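Long-range contacts in mannitol dehydrogenase (Pseudomonas fluorescens, PDB 1LJ8), which probably catalyses the NAD-dependent interconversion of D-mannitol and D-fructose, and binds NAD in a Rossmann-type domain: residues I131-Y136 with C189-H194; N226-R231 with E293-L298; Y136-S141 with T199-L204. All blocks are in the same frame, centred on the assembly; numbering follows the deposited sequence.

Contact 1: residues I131-Y136 with C189-H194; sequences ITEGGY and CDNLPH. With NAD (nicotinamide-adenine-dinucleotide), chain B.
Asp190 reaches from the 189-194 loop into the curve of 131-136, and its carboxylate ties the two together. Its CG lies anti to its own carbonyl carbon (chi1 -74°), a turn that sends both oxygens toward the opposite loop. CB, at the root, packs beside the Tyr136 hydroxyl and the ribose O2D of NAD. CG then sits at the edge of the Tyr136 ring, in its plane, with the carboxylate turned almost perpendicular to the ring. At the tip, OD2 takes two bonds: the Ile131 N-H comes in on its syn lone pair at 2.8 Å between Ile131 N and Asp190 OD2, and Tyr136 OH gives a very short one of 2.5 Å to the same oxygen. OD1 accepts from Thr132 N at 2.9 Å, the donor standing 46° above the carboxylate plane, and from NAD O2D at 2.8 Å.

These loops follow neighbouring parallel strands, 126-129 and 185-188, and sit at their C-terminal ends, the usual place for the dinucleotide in a Rossmann fold. Both loops grip the ribose next to the nicotinamide: the type I turn from Thr132 to Gly135 includes Glu133, whose OE1 accepts from NAD O3D at 2.7 Å, while the backbone N of Asn191 donates to NAD O2D. Glu133 and Asn191 run alongside one another, pointing the same way. Asn191 ND2 donates a hydrogen bond to Glu133 OE2 at 3.3 Å, nearly in line with the CD-OE2 bond and tilted from the amide plane. Asn191 OD1 is taken by Lys295 NZ. Apolar contact comes from Leu192, whose CD1 meets Tyr136 CE1 obliquely at 3.8 Å. Ile131 CD1 covers one face of that ring, and the Tyr136 hydroxyl has Ser188 OG as a second partner.

Contact 2: residues N226-R231 with E293-L298; sequences NAMVDR and EMKIGL. With NAD (nicotinamide-adenine-dinucleotide), chain B.
At the nicotinamide end of the NAD pocket, Lys295 of helix 289-313 lies against Met228, Val229 and Asp230 of strand 227-230, joining the Rossmann family region to the C-terminal one. The strand is an outer one of a three-stranded mixed sheet, and its axis comes within 8.9 Å of the helix segment's axis at 44°. Met228 and Met294, both selenomethionine in the model, meet methyl to methyl, 4.1 Å between their CE atoms. The same Met228 methyl rests on Lys295 CB, also at 4.1 Å from CE. Lys295 leaves the helix toward the strand, CG opposite its own N (chi1 179°), and the bend at chi2 lays CE 3.4 Å from Val229 O. That CE also lies 3.6 Å from Asp230 OD1. Val229, its CB pointing away from the helix, brings CG2 near NAD C6N, and just past the strand Arg231 O comes 3.3 Å from NAD O7N.

No hydrogen bond spans the two segments. Asp230 forms its salt bridge with Arg361, and Lys295 NZ is bonded to Asn300 OD1 and Asn191 OD1. The strand thus meets the lysine's carbons, while two asparagine oxygens set the position of its nitrogen.

Contact 3: residues Y136-S141 with T199-L204; sequences YCIDDS and TRKALL
Polar against aromatic is the closest touch here: Thr199 OG1 comes obliquely to the Tyr136 ring, 3.1 Å from CE2. With chi1 at -58°, OG1 points away from its own carbonyl carbon and bonds back to Asn195 O one helical turn earlier. Its polar demand is thus met within the helix, and no hydrogen bond links it to the ring.

Backbone meets side chain at Ala202, whose methyl CB presses on the carbonyl of Tyr136, 3.4 Å from its O. The small residue lets the chain come close, with 6.4 Å between the CA atoms of Tyr136 and Ala202. A smaller residue at Tyr136, such as an alanine, would probably open a gap beside Thr199 and leave Asp190 OD2 and Ser188 OG without the phenolic hydroxyl that now bonds to both.

In the fold, helix 195-210 follows strand 185-188 of the Rossmann sheet, and residues 136-141 include the first, weakly bonded strand (about 138-139) of a small hairpin with 144-145, which leans on this helix.

Apolar contact comes from the hairpin's first strand. Ile138 CD1 lies 4.1 Å from Lys201 CD, where the two side chains cross at about a right angle, and Ile138 CG1 faces Ala202 CB at 4.2 Å. Lys201 stays extended along its length, which carries NZ to a hydrogen bond with Gly143 O, in the link between the two strands.

Hydrogen bonding inside 136-141 shapes the chain as it leaves the strand: Asp139 OD1 accepts from Ser141 N at 3.0 Å, an Asx turn. The salt bridge of Asp140 to Lys384 ties this segment to helix 378-385.

How the contacts relate
Contact 1 is the buried hub, rich in hydrogen bonds because two loops share one carboxylate and the cofactor ribose. Contact 2, also buried and touching the same NAD, has no such bond across it; it joins contact 1 through Asn191 to Lys295 and through His194 NE2 to Glu293 OE2, 2.6 Å apart, probably a hydrogen bond. Contact 3 lies farther out, its centre about 16 Å from that of the chain, and runs from buried Thr199 and Ala202 to exposed Lys201. Tyr136 belongs to contacts 1 and 3, facing Asp190 with its hydroxyl and helix 195-210 with its ring and carbonyl. Contacts 2 and 3 do not touch.

Contact 1: residues I131-Y136 with C189-H194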
loop_
_atom_site.group_PDB
_atom_site.type_symbol
_atom_site.label_atom_id
_atom_site.label_comp_id
_atom_site.label_asym_id
_atom_site.label_seq_id
_atom_site.Cartn_x
_atom_site.Cartn_y
_atom_site.Cartn_z
ATOM N N ILE A 131 0.207 -4.078 -5.645
ATOM C CA ILE A 131 -0.043 -5.516 -5.345
ATOM C C ILE A 131 0.151 -5.849 -3.863
ATOM O O ILE A 131 0.172 -7.025 -3.476
ATOM C CB ILE A 131 0.900 -6.434 -6.168
ATOM C CG1 ILE A 131 2.392 -6.111 -5.878
ATOM C CG2 ILE A 131 0.624 -6.218 -7.663
ATOM C CD1 ILE A 131 3.383 -7.147 -6.550
ATOM N N THR A 132 0.242 -4.789 -3.058
ATOM C CA THR A 132 0.438 -4.821 -1.593
ATOM C C THR A 132 1.858 -5.108 -1.138
ATOM O O THR A 132 2.692 -5.633 -1.886
ATOM C CB THR A 132 -0.570 -5.770 -0.802
ATOM O OG1 THR A 132 -0.144 -7.152 -0.883
ATOM C CG2 THR A 132 -2.019 -5.563 -1.312
ATOM N N GLU A 133 2.107 -4.774 0.134
ATOM C CA GLU A 133 3.426 -4.884 0.744
ATOM C C GLU A 133 4.076 -6.261 0.674
ATOM O O GLU A 133 5.318 -6.345 0.536
ATOM C CB GLU A 133 3.375 -4.436 2.220
ATOM C CG GLU A 133 3.115 -2.912 2.440
ATOM C CD GLU A 133 1.677 -2.443 2.330
ATOM O OE1 GLU A 133 0.759 -3.225 1.987
ATOM O OE2 GLU A 133 1.439 -1.232 2.600
ATOM N N GLY A 134 3.264 -7.301 0.747
ATOM C CA GLY A 134 3.834 -8.639 0.704
ATOM C C GLY A 134 3.763 -9.276 -0.686
ATOM O O GLY A 134 4.148 -10.452 -0.823
ATOM N N GLY A 135 3.318 -8.538 -1.715
ATOM C CA GLY A 135 3.205 -9.157 -3.048
ATOM C C GLY A 135 4.497 -9.400 -3.823
ATOM O O GLY A 135 4.482 -10.051 -4.865
ATOM N N TYR A 136 5.636 -8.935 -3.309
ATOM C CA TYR A 136 6.885 -9.046 -4.063
ATOM C C TYR A 136 7.737 -10.284 -3.786
ATOM O O TYR A 136 8.740 -10.527 -4.473
ATOM C CB TYR A 136 7.715 -7.772 -3.865
ATOM C CG TYR A 136 6.991 -6.524 -4.376
ATOM C CD1 TYR A 136 5.931 -5.952 -3.657
ATOM C CD2 TYR A 136 7.323 -5.990 -5.619
ATOM C CE1 TYR A 136 5.221 -4.864 -4.181
ATOM C CE2 TYR A 136 6.612 -4.890 -6.185
ATOM C CZ TYR A 136 5.564 -4.341 -5.449
ATOM O OH TYR A 136 4.868 -3.284 -5.990
ATOM N N CYS A 189 3.935 1.120 -7.070
ATOM C CA CYS A 189 3.320 2.197 -6.281
ATOM C C CYS A 189 2.949 1.619 -4.914
ATOM O O CYS A 189 1.988 2.065 -4.270
ATOM C CB CYS A 189 2.067 2.745 -6.991
ATOM S SG CYS A 189 2.492 3.518 -8.555
ATOM N N ASP A 190 3.710 0.622 -4.459
ATOM C CA ASP A 190 3.475 0.053 -3.129
ATOM C C ASP A 190 4.401 0.636 -2.057
ATOM O O ASP A 190 5.446 1.210 -2.363
ATOM C CB ASP A 190 3.643 -1.485 -3.162
ATOM C CG ASP A 190 2.455 -2.181 -3.857
ATOM O OD1 ASP A 190 1.333 -2.066 -3.290
ATOM O OD2 ASP A 190 2.657 -2.855 -4.931
ATOM N N ASN A 191 4.009 0.445 -0.802
ATOM C CA ASN A 191 4.760 0.968 0.332
ATOM C C ASN A 191 5.946 0.092 0.714
ATOM O O ASN A 191 5.856 -0.660 1.685
ATOM C CB ASN A 191 3.823 1.056 1.534
ATOM C CG ASN A 191 2.802 2.160 1.406
ATOM O OD1 ASN A 191 3.049 3.202 0.771
ATOM N ND2 ASN A 191 1.679 1.989 2.100
ATOM N N LEU A 192 7.048 0.221 -0.007
ATOM C CA LEU A 192 8.275 -0.526 0.309
ATOM C C LEU A 192 9.318 0.576 0.291
ATOM O O LEU A 192 9.258 1.457 -0.556
ATOM C CB LEU A 192 8.628 -1.567 -0.776
ATOM C CG LEU A 192 7.821 -2.873 -0.611
ATOM C CD1 LEU A 192 6.439 -2.719 -1.283
ATOM C CD2 LEU A 192 8.597 -4.046 -1.278
ATOM N N PRO A 193 10.300 0.517 1.190
ATOM C CA PRO A 193 11.322 1.574 1.205
ATOM C C PRO A 193 11.957 1.889 -0.172
ATOM O O PRO A 193 12.111 3.063 -0.564
ATOM C CB PRO A 193 12.323 1.028 2.216
ATOM C CG PRO A 193 11.446 0.355 3.231
ATOM C CD PRO A 193 10.419 -0.367 2.369
ATOM N N HIS A 194 12.404 0.853 -0.873
ATOM C CA HIS A 194 12.979 1.038 -2.198
ATOM C C HIS A 194 12.074 0.183 -3.109
ATOM O O HIS A 194 12.480 -0.880 -3.577
ATOM C CB HIS A 194 14.421 0.485 -2.262
ATOM C CG HIS A 194 15.386 1.180 -1.335
ATOM N ND1 HIS A 194 16.695 0.759 -1.182
ATOM C CD2 HIS A 194 15.209 2.199 -0.453
ATOM C CE1 HIS A 194 17.277 1.479 -0.229
ATOM N NE2 HIS A 194 16.399 2.358 0.230
HETATM P PA NAD B . -7.138 -2.572 -1.672
HETATM O O1A NAD B . -7.404 -3.602 -0.701
HETATM O O2A NAD B . -8.166 -1.589 -2.118
HETATM O O5B NAD B . -6.596 -3.220 -3.027
HETATM C C5B NAD B . -5.452 -4.128 -2.987
HETATM C C4B NAD B . -5.408 -4.587 -4.459
HETATM O O4B NAD B . -4.236 -5.494 -4.585
HETATM C C3B NAD B . -6.588 -5.511 -4.928
HETATM O O3B NAD B . -6.822 -5.191 -6.312
HETATM C C2B NAD B . -6.029 -6.925 -4.712
HETATM O O2B NAD B . -6.681 -7.911 -5.502
HETATM C C1B NAD B . -4.596 -6.737 -5.174
HETATM N N9A NAD B . -3.666 -7.716 -4.709
HETATM C C8A NAD B . -3.429 -8.226 -3.448
HETATM N N7A NAD B . -2.444 -9.094 -3.433
HETATM C C5A NAD B . -2.022 -9.149 -4.753
HETATM C C6A NAD B . -0.986 -9.900 -5.320
HETATM N N6A NAD B . -0.169 -10.725 -4.663
HETATM N N1A NAD B . -0.778 -9.786 -6.687
HETATM C C2A NAD B . -1.564 -8.944 -7.473
HETATM N N3A NAD B . -2.584 -8.173 -6.929
HETATM C C4A NAD B . -2.769 -8.322 -5.552
HETATM O O3 NAD B . -5.864 -1.798 -1.129
HETATM P PN NAD B . -5.346 -0.296 -1.375
HETATM O O1N NAD B . -5.858 0.565 -0.304
HETATM O O2N NAD B . -5.681 0.058 -2.757
HETATM O O5D NAD B . -3.794 -0.429 -1.129
HETATM C C5D NAD B . -3.051 -1.205 -2.059
HETATM C C4D NAD B . -1.646 -0.848 -1.839
HETATM O O4D NAD B . -1.303 0.487 -2.262
HETATM C C3D NAD B . -1.057 -0.989 -0.389
HETATM O O3D NAD B . -0.803 -2.344 -0.035
HETATM C C2D NAD B . 0.142 -0.063 -0.408
HETATM O O2D NAD B . 1.312 -0.737 -0.851
HETATM C C1D NAD B . -0.293 1.059 -1.385
HETATM N N1N NAD B . -0.797 2.280 -0.726
HETATM C C2N NAD B . -2.055 2.406 -0.108
HETATM C C3N NAD B . -2.336 3.580 0.543
HETATM C C7N NAD B . -3.694 3.719 1.256
HETATM O O7N NAD B . -3.839 4.698 2.003
HETATM N N7N NAD B . -4.627 2.798 1.139
HETATM C C4N NAD B . -1.343 4.674 0.614
HETATM C C5N NAD B . -0.096 4.507 -0.060
HETATM C C6N NAD B . 0.208 3.297 -0.748
#

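Contact 2: residues N226-R231 with E293-L298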
loop_
_atom_site.group_PDB
_atom_site.type_symbol
_atom_site.label_atom_id
_atom_site.label_comp_id
_atom_site.label_asym_id
_atom_site.label_seq_id
_atom_site.Cartn_x
_atom_site.Cartn_y
_atom_site.Cartn_z
ATOM N N ASN A 226 12.016 3.989 -8.520
ATOM C CA ASN A 226 11.535 3.991 -7.159
ATOM C C ASN A 226 10.631 5.202 -7.054
ATOM O O ASN A 226 10.749 6.133 -7.844
ATOM C CB ASN A 226 12.668 4.178 -6.143
ATOM C CG ASN A 226 13.613 2.996 -6.136
ATOM O OD1 ASN A 226 13.269 1.898 -5.653
ATOM N ND2 ASN A 226 14.813 3.198 -6.676
ATOM N N ALA A 227 9.735 5.172 -6.070
ATOM C CA ALA A 227 8.841 6.309 -5.848
ATOM C C ALA A 227 8.421 6.418 -4.407
ATOM O O ALA A 227 8.441 5.449 -3.663
ATOM C CB ALA A 227 7.529 6.162 -6.718
HETATM N N MSE A 228 8.029 7.635 -4.037
HETATM C CA MSE A 228 7.400 7.847 -2.769
HETATM C C MSE A 228 5.952 8.177 -3.166
HETATM O O MSE A 228 5.727 9.155 -3.897
HETATM C CB MSE A 228 7.956 9.059 -2.067
HETATM C CG MSE A 228 7.482 8.961 -0.670
HETATM SE SE MSE A 228 6.171 10.230 -0.429
HETATM C CE MSE A 228 7.583 11.072 0.313
ATOM N N VAL A 229 4.985 7.371 -2.732
ATOM C CA VAL A 229 3.587 7.602 -3.097
ATOM C C VAL A 229 2.824 7.848 -1.818
ATOM O O VAL A 229 2.978 7.099 -0.842
ATOM C CB VAL A 229 3.032 6.382 -3.883
ATOM C CG1 VAL A 229 3.893 6.232 -5.195
ATOM C CG2 VAL A 229 3.074 5.098 -3.025
ATOM N N ASP A 230 2.001 8.903 -1.784
ATOM C CA ASP A 230 1.371 9.210 -0.516
ATOM C C ASP A 230 -0.037 9.785 -0.676
ATOM O O ASP A 230 -0.184 10.820 -1.310
ATOM C CB ASP A 230 2.272 10.252 0.192
ATOM C CG ASP A 230 1.954 10.427 1.684
ATOM O OD1 ASP A 230 1.090 9.710 2.181
ATOM O OD2 ASP A 230 2.583 11.288 2.375
ATOM N N ARG A 231 -1.042 9.096 -0.144
ATOM C CA ARG A 231 -2.415 9.628 -0.107
ATOM C C ARG A 231 -3.243 8.629 0.682
ATOM O O ARG A 231 -3.470 7.506 0.220
ATOM C CB ARG A 231 -3.052 9.856 -1.495
ATOM C CG ARG A 231 -4.444 10.534 -1.308
ATOM C CD ARG A 231 -5.088 10.907 -2.649
ATOM N NE ARG A 231 -5.779 12.187 -2.455
ATOM C CZ ARG A 231 -6.344 12.896 -3.420
ATOM N NH1 ARG A 231 -6.345 12.453 -4.670
ATOM N NH2 ARG A 231 -6.825 14.122 -3.136
ATOM N N GLU A 293 12.014 6.294 2.309
ATOM C CA GLU A 293 12.425 5.711 3.610
ATOM C C GLU A 293 11.775 6.500 4.744
ATOM O O GLU A 293 11.298 5.920 5.742
ATOM C CB GLU A 293 13.965 5.758 3.775
ATOM C CG GLU A 293 14.672 4.702 2.949
ATOM C CD GLU A 293 16.168 4.969 2.767
ATOM O OE1 GLU A 293 16.700 5.873 3.456
ATOM O OE2 GLU A 293 16.790 4.263 1.926
HETATM N N MSE A 294 11.800 7.819 4.592
HETATM C CA MSE A 294 11.208 8.743 5.552
HETATM C C MSE A 294 9.704 8.528 5.753
HETATM O O MSE A 294 9.185 8.455 6.888
HETATM C CB MSE A 294 11.397 10.191 5.080
HETATM C CG MSE A 294 10.698 11.196 5.957
HETATM SE SE MSE A 294 10.547 12.957 5.015
HETATM C CE MSE A 294 9.096 12.546 3.794
ATOM N N LYS A 295 8.983 8.443 4.647
ATOM C CA LYS A 295 7.539 8.265 4.757
ATOM C C LYS A 295 7.188 6.904 5.333
ATOM O O LYS A 295 6.294 6.773 6.186
ATOM C CB LYS A 295 6.918 8.421 3.372
ATOM C CG LYS A 295 5.400 8.222 3.426
ATOM C CD LYS A 295 4.981 7.130 2.543
ATOM C CE LYS A 295 3.448 6.991 2.532
ATOM N NZ LYS A 295 3.092 5.524 2.485
ATOM N N ILE A 296 7.871 5.867 4.863
ATOM C CA ILE A 296 7.585 4.520 5.373
ATOM C C ILE A 296 7.917 4.444 6.886
ATOM O O ILE A 296 7.141 3.905 7.695
ATOM C CB ILE A 296 8.420 3.448 4.632
ATOM C CG1 ILE A 296 7.986 3.352 3.141
ATOM C CG2 ILE A 296 8.242 2.089 5.339
ATOM C CD1 ILE A 296 6.596 2.787 2.967
ATOM N N GLY A 297 9.063 4.999 7.280
ATOM C CA GLY A 297 9.462 4.916 8.688
ATOM C C GLY A 297 8.577 5.678 9.653
ATOM O O GLY A 297 8.233 5.207 10.751
ATOM N N LEU A 298 8.213 6.879 9.241
ATOM C CA LEU A 298 7.400 7.762 10.061
ATOM C C LEU A 298 5.903 7.604 9.885
ATOM O O LEU A 298 5.189 7.482 10.877
ATOM C CB LEU A 298 7.793 9.245 9.782
ATOM C CG LEU A 298 9.235 9.607 10.205
ATOM C CD1 LEU A 298 9.534 11.083 9.712
ATOM C CD2 LEU A 298 9.376 9.489 11.750
HETATM P PA NAD B . -7.138 -2.572 -1.672
HETATM O O1A NAD B . -7.404 -3.602 -0.701
HETATM O O2A NAD B . -8.166 -1.589 -2.118
HETATM O O5B NAD B . -6.596 -3.220 -3.027
HETATM C C5B NAD B . -5.452 -4.128 -2.987
HETATM C C4B NAD B . -5.408 -4.587 -4.459
HETATM O O4B NAD B . -4.236 -5.494 -4.585
HETATM C C3B NAD B . -6.588 -5.511 -4.928
HETATM O O3B NAD B . -6.822 -5.191 -6.312
HETATM C C2B NAD B . -6.029 -6.925 -4.712
HETATM O O2B NAD B . -6.681 -7.911 -5.502
HETATM C C1B NAD B . -4.596 -6.737 -5.174
HETATM N N9A NAD B . -3.666 -7.716 -4.709
HETATM C C8A NAD B . -3.429 -8.226 -3.448
HETATM N N7A NAD B . -2.444 -9.094 -3.433
HETATM C C5A NAD B . -2.022 -9.149 -4.753
HETATM C C6A NAD B . -0.986 -9.900 -5.320
HETATM N N6A NAD B . -0.169 -10.725 -4.663
HETATM N N1A NAD B . -0.778 -9.786 -6.687
HETATM C C2A NAD B . -1.564 -8.944 -7.473
HETATM N N3A NAD B . -2.584 -8.173 -6.929
HETATM C C4A NAD B . -2.769 -8.322 -5.552
HETATM O O3 NAD B . -5.864 -1.798 -1.129
HETATM P PN NAD B . -5.346 -0.296 -1.375
HETATM O O1N NAD B . -5.858 0.565 -0.304
HETATM O O2N NAD B . -5.681 0.058 -2.757
HETATM O O5D NAD B . -3.794 -0.429 -1.129
HETATM C C5D NAD B . -3.051 -1.205 -2.059
HETATM C C4D NAD B . -1.646 -0.848 -1.839
HETATM O O4D NAD B . -1.303 0.487 -2.262
HETATM C C3D NAD B . -1.057 -0.989 -0.389
HETATM O O3D NAD B . -0.803 -2.344 -0.035
HETATM C C2D NAD B . 0.142 -0.063 -0.408
HETATM O O2D NAD B . 1.312 -0.737 -0.851
HETATM C C1D NAD B . -0.293 1.059 -1.385
HETATM N N1N NAD B . -0.797 2.280 -0.726
HETATM C C2N NAD B . -2.055 2.406 -0.108
HETATM C C3N NAD B . -2.336 3.580 0.543
HETATM C C7N NAD B . -3.694 3.719 1.256
HETATM O O7N NAD B . -3.839 4.698 2.003
HETATM N N7N NAD B . -4.627 2.798 1.139
HETATM C C4N NAD B . -1.343 4.674 0.614
HETATM C C5N NAD B . -0.096 4.507 -0.060
HETATM C C6N NAD B . 0.208 3.297 -0.748
#

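Contact 3: residues Y136-S141 with T199-L204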
loop_
_atom_site.group_PDB
_atom_site.type_symbol
_atom_site.label_atom_id
_atom_site.label_comp_id
_atom_site.label_asym_id
_atom_site.label_seq_id
_atom_site.Cartn_x
_atom_site.Cartn_y
_atom_site.Cartn_z
ATOM N N TYR A 136 5.636 -8.935 -3.309
ATOM C CA TYR A 136 6.885 -9.046 -4.063
ATOM C C TYR A 136 7.737 -10.284 -3.786
ATOM O O TYR A 136 8.740 -10.527 -4.473
ATOM C CB TYR A 136 7.715 -7.772 -3.865
ATOM C CG TYR A 136 6.991 -6.524 -4.376
ATOM C CD1 TYR A 136 5.931 -5.952 -3.657
ATOM C CD2 TYR A 136 7.323 -5.990 -5.619
ATOM C CE1 TYR A 136 5.221 -4.864 -4.181
ATOM C CE2 TYR A 136 6.612 -4.890 -6.185
ATOM C CZ TYR A 136 5.564 -4.341 -5.449
ATOM O OH TYR A 136 4.868 -3.284 -5.990
ATOM N N CYS A 137 7.344 -11.021 -2.761
ATOM C CA CYS A 137 7.985 -12.273 -2.429
ATOM C C CYS A 137 9.478 -12.224 -2.166
ATOM O O CYS A 137 10.202 -13.129 -2.617
ATOM C CB CYS A 137 7.708 -13.288 -3.551
ATOM S SG CYS A 137 5.910 -13.495 -3.862
ATOM N N ILE A 138 9.961 -11.169 -1.508
ATOM C CA ILE A 138 11.387 -11.134 -1.141
ATOM C C ILE A 138 11.385 -11.269 0.379
ATOM O O ILE A 138 10.629 -10.560 1.066
ATOM C CB ILE A 138 12.089 -9.785 -1.478
ATOM C CG1 ILE A 138 12.191 -9.606 -2.993
ATOM C CG2 ILE A 138 13.510 -9.741 -0.777
ATOM C CD1 ILE A 138 13.154 -10.520 -3.635
ATOM N N ASP A 139 12.202 -12.177 0.910
ATOM C CA ASP A 139 12.320 -12.382 2.369
ATOM C C ASP A 139 13.286 -11.280 2.859
ATOM O O ASP A 139 14.476 -11.305 2.518
ATOM C CB ASP A 139 12.910 -13.776 2.626
ATOM C CG ASP A 139 13.083 -14.114 4.115
ATOM O OD1 ASP A 139 13.158 -13.210 4.981
ATOM O OD2 ASP A 139 13.167 -15.333 4.407
ATOM N N ASP A 140 12.786 -10.302 3.621
ATOM C CA ASP A 140 13.642 -9.206 4.101
ATOM C C ASP A 140 14.775 -9.598 5.044
ATOM O O ASP A 140 15.761 -8.876 5.140
ATOM C CB ASP A 140 12.779 -8.122 4.746
ATOM C CG ASP A 140 11.814 -7.530 3.766
ATOM O OD1 ASP A 140 12.308 -7.040 2.734
ATOM O OD2 ASP A 140 10.585 -7.579 3.995
ATOM N N SER A 141 14.677 -10.723 5.734
ATOM C CA SER A 141 15.782 -11.057 6.627
ATOM C C SER A 141 17.061 -11.365 5.866
ATOM O O SER A 141 18.145 -10.991 6.312
ATOM C CB SER A 141 15.467 -12.247 7.531
ATOM O OG SER A 141 15.073 -13.391 6.794
ATOM N N THR A 199 11.138 -4.406 -6.773
ATOM C CA THR A 199 10.446 -4.947 -7.975
ATOM C C THR A 199 11.493 -5.524 -8.933
ATOM O O THR A 199 11.339 -6.633 -9.460
ATOM C CB THR A 199 9.667 -3.853 -8.713
ATOM O OG1 THR A 199 8.710 -3.277 -7.804
ATOM C CG2 THR A 199 8.905 -4.451 -9.955
ATOM N N ARG A 200 12.561 -4.762 -9.151
ATOM C CA ARG A 200 13.657 -5.229 -10.001
ATOM C C ARG A 200 14.271 -6.522 -9.473
ATOM O O ARG A 200 14.424 -7.488 -10.238
ATOM C CB ARG A 200 14.755 -4.164 -10.085
ATOM C CG ARG A 200 15.942 -4.574 -10.976
ATOM C CD ARG A 200 16.869 -3.366 -11.094
ATOM N NE ARG A 200 18.119 -3.660 -11.776
ATOM C CZ ARG A 200 19.173 -4.232 -11.193
ATOM N NH1 ARG A 200 19.145 -4.578 -9.903
ATOM N NH2 ARG A 200 20.256 -4.478 -11.918
ATOM N N LYS A 201 14.603 -6.568 -8.175
ATOM C CA LYS A 201 15.229 -7.760 -7.609
ATOM C C LYS A 201 14.359 -9.000 -7.736
ATOM O O LYS A 201 14.843 -10.097 -8.090
ATOM C CB LYS A 201 15.564 -7.546 -6.130
ATOM C CG LYS A 201 16.423 -8.655 -5.549
ATOM C CD LYS A 201 16.597 -8.371 -4.054
ATOM C CE LYS A 201 17.734 -9.186 -3.448
ATOM N NZ LYS A 201 17.688 -9.024 -1.970
ATOM N N ALA A 202 13.069 -8.820 -7.459
ATOM C CA ALA A 202 12.135 -9.912 -7.539
ATOM C C ALA A 202 11.938 -10.408 -8.968
ATOM O O ALA A 202 12.002 -11.634 -9.209
ATOM C CB ALA A 202 10.797 -9.476 -6.937
ATOM N N LEU A 203 11.667 -9.483 -9.906
ATOM C CA LEU A 203 11.443 -9.902 -11.294
ATOM C C LEU A 203 12.679 -10.570 -11.868
ATOM O O LEU A 203 12.565 -11.614 -12.529
ATOM C CB LEU A 203 11.003 -8.738 -12.166
ATOM C CG LEU A 203 10.619 -9.141 -13.598
ATOM C CD1 LEU A 203 9.470 -10.171 -13.651
ATOM C CD2 LEU A 203 10.255 -7.859 -14.331
ATOM N N LEU A 204 13.861 -10.021 -11.581
ATOM C CA LEU A 204 15.090 -10.632 -12.095
ATOM C C LEU A 204 15.327 -11.995 -11.491
ATOM O O LEU A 204 15.729 -12.930 -12.213
ATOM C CB LEU A 204 16.316 -9.733 -11.831
ATOM C CG LEU A 204 16.349 -8.436 -12.651
ATOM C CD1 LEU A 204 17.669 -7.683 -12.295
ATOM C CD2 LEU A 204 16.298 -8.721 -14.165
#